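Local coordinates for protein putative esterase/lipase/thioesterase (Silicibacter sp., PDB 2PBL) that is a putative esterase, lipase or thioesterase of the alpha/beta-hydrolase fold, probably hydrolysing ester or thioester bonds, at residues L65-H70 and A97-E102. Sequence-based numbering, arbitrary orientation.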
# COMPACT_ATOMS: atom_id res chain seq x y z
N LEU A 65 -11.38 3.52 10.04
CA LEU A 65 -11.11 2.94 8.73
C LEU A 65 -9.64 2.74 8.45
O LEU A 65 -8.83 3.66 8.60
CB LEU A 65 -11.64 3.87 7.64
CG LEU A 65 -11.24 3.55 6.20
CD1 LEU A 65 -11.87 2.21 5.75
CD2 LEU A 65 -11.65 4.65 5.26
N PHE A 66 -9.31 1.54 7.99
CA PHE A 66 -7.94 1.20 7.62
C PHE A 66 -7.94 0.86 6.14
O PHE A 66 -8.66 -0.05 5.74
CB PHE A 66 -7.42 0.02 8.48
CG PHE A 66 -6.22 -0.72 7.91
CD1 PHE A 66 -5.18 -0.10 7.29
CD2 PHE A 66 -6.10 -2.08 8.12
CE1 PHE A 66 -4.08 -0.81 6.88
CE2 PHE A 66 -5.03 -2.80 7.69
CZ PHE A 66 -4.01 -2.16 7.08
N VAL A 67 -7.16 1.60 5.35
CA VAL A 67 -7.05 1.29 3.91
C VAL A 67 -5.73 0.63 3.65
O VAL A 67 -4.67 1.19 3.96
CB VAL A 67 -7.16 2.49 3.01
CG1 VAL A 67 -7.11 2.09 1.50
CG2 VAL A 67 -8.44 3.29 3.32
N PHE A 68 -5.76 -0.54 3.00
CA PHE A 68 -4.54 -1.20 2.60
C PHE A 68 -4.38 -1.17 1.08
O PHE A 68 -5.29 -1.57 0.36
CB PHE A 68 -4.45 -2.60 3.14
CG PHE A 68 -3.28 -3.36 2.61
CD1 PHE A 68 -2.01 -3.21 3.17
CD2 PHE A 68 -3.43 -4.20 1.51
CE1 PHE A 68 -0.92 -3.92 2.64
CE2 PHE A 68 -2.40 -4.89 0.97
CZ PHE A 68 -1.12 -4.78 1.55
N VAL A 69 -3.24 -0.67 0.60
CA VAL A 69 -3.00 -0.60 -0.83
C VAL A 69 -1.89 -1.57 -1.20
O VAL A 69 -0.76 -1.46 -0.74
CB VAL A 69 -2.64 0.83 -1.31
CG1 VAL A 69 -2.54 0.85 -2.82
CG2 VAL A 69 -3.69 1.85 -0.82
N HIS A 70 -2.24 -2.51 -2.07
CA HIS A 70 -1.38 -3.59 -2.49
C HIS A 70 -0.31 -3.19 -3.49
O HIS A 70 -0.40 -2.15 -4.16
CB HIS A 70 -2.24 -4.74 -3.06
CG HIS A 70 -2.73 -4.54 -4.46
ND1 HIS A 70 -1.92 -4.72 -5.57
CD2 HIS A 70 -3.96 -4.25 -4.95
CE1 HIS A 70 -2.62 -4.52 -6.66
NE2 HIS A 70 -3.86 -4.25 -6.32
N ALA A 97 -10.53 -1.30 4.07
CA ALA A 97 -10.77 -1.13 2.66
C ALA A 97 -9.54 -1.53 1.87
O ALA A 97 -8.43 -1.15 2.24
CB ALA A 97 -11.15 0.35 2.34
N MSE A 98 -9.74 -2.16 0.72
CA MSE A 98 -8.67 -2.55 -0.16
C MSE A 98 -8.97 -2.23 -1.62
O MSE A 98 -9.74 -2.89 -2.25
CB MSE A 98 -8.34 -4.03 -0.00
CG MSE A 98 -7.61 -4.29 1.29
SE MSE A 98 -7.12 -6.18 1.50
CE MSE A 98 -6.26 -6.14 3.18
N PRO A 99 -8.35 -1.17 -2.17
CA PRO A 99 -8.71 -0.93 -3.56
C PRO A 99 -7.84 -1.64 -4.58
O PRO A 99 -6.68 -2.04 -4.29
CB PRO A 99 -8.46 0.57 -3.71
CG PRO A 99 -7.29 0.78 -2.86
CD PRO A 99 -7.47 -0.11 -1.65
N SER A 100 -8.43 -1.79 -5.76
CA SER A 100 -7.73 -2.13 -6.97
C SER A 100 -7.54 -0.78 -7.66
O SER A 100 -8.08 0.28 -7.20
CB SER A 100 -8.58 -3.05 -7.85
OG SER A 100 -8.59 -4.40 -7.43
N TYR A 101 -6.83 -0.83 -8.76
CA TYR A 101 -6.49 0.31 -9.56
C TYR A 101 -6.00 -0.18 -10.91
O TYR A 101 -5.57 -1.34 -11.02
CB TYR A 101 -5.43 1.12 -8.85
CG TYR A 101 -4.22 0.35 -8.33
CD1 TYR A 101 -3.08 0.11 -9.15
CD2 TYR A 101 -4.19 -0.11 -7.02
CE1 TYR A 101 -1.98 -0.60 -8.65
CE2 TYR A 101 -3.08 -0.80 -6.51
CZ TYR A 101 -2.00 -1.05 -7.32
OH TYR A 101 -0.94 -1.73 -6.76
N GLU A 102 -6.12 0.66 -11.92
CA GLU A 102 -5.58 0.33 -13.24
C GLU A 102 -4.06 0.28 -13.15
O GLU A 102 -3.45 0.89 -12.27
CB GLU A 102 -6.04 1.28 -14.31
CG GLU A 102 -7.51 1.23 -14.51
CD GLU A 102 -7.93 2.15 -15.63
OE1 GLU A 102 -8.36 3.24 -15.30
OE2 GLU A 102 -7.75 1.79 -16.82
O HOH W 1 -5.29 -3.02 -2.15
O HOH W 2 -4.75 -2.91 -8.69
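Phe-66 and Phe-68 hold Ala-97 between them by the backbone, as parallel strands do: Ala-97 N donates to Phe-66 O (2.8 Å), and Ala-97 O accepts from Phe-68 N. Two residues on, Pro-99 has no N-H to offer Phe-68 O, and its ring carbon CD lies there instead. A water takes over the missing role, donating to Phe-68 O (2.9 Å) and Pro-99 O and accepting from His-70 N, so three backbone groups are satisfied where the strands diverge. Beyond it, Tyr-101 OH donates to His-70 O at 2.7 Å, approaching from above the carbonyl plane. The phenol suits this place because its flat ring also forms an offset stack with the imidazole of His-70, centroids 4.7 Å apart and planes at 20°. With CG between its backbone N and carbonyl carbon (chi1 79°), the imidazole is brought to Tyr-101, while Trp-82 also stacks on it. A second water bonds to His-70 NE2 and donates to Tyr-101 O, which also accepts from Arg-50. A leucine in place of His-70 would probably leave this water without its imidazole partner and the Tyr-101 ring without its stacking mate. Small, apolar Ala-97 fits beneath helix 109-126, its CB meeting Leu-65 CD1 and Val-67 CG2, whereas on the other face the long, flexible Met-98, present as selenomethionine, sets its CE 3.8 Å from Phe-68 CD2 and its SE obliquely beside that ring, a Met-aromatic contact. Val-69 reaches both Tyr-101 and helix 138-145, which follows a probable nucleophile elbow. Strands 64-69 and 94-99, joined through helix 87-91, form a parallel beta-alpha-beta unit in the central sheet of an alpha/beta-hydrolase fold.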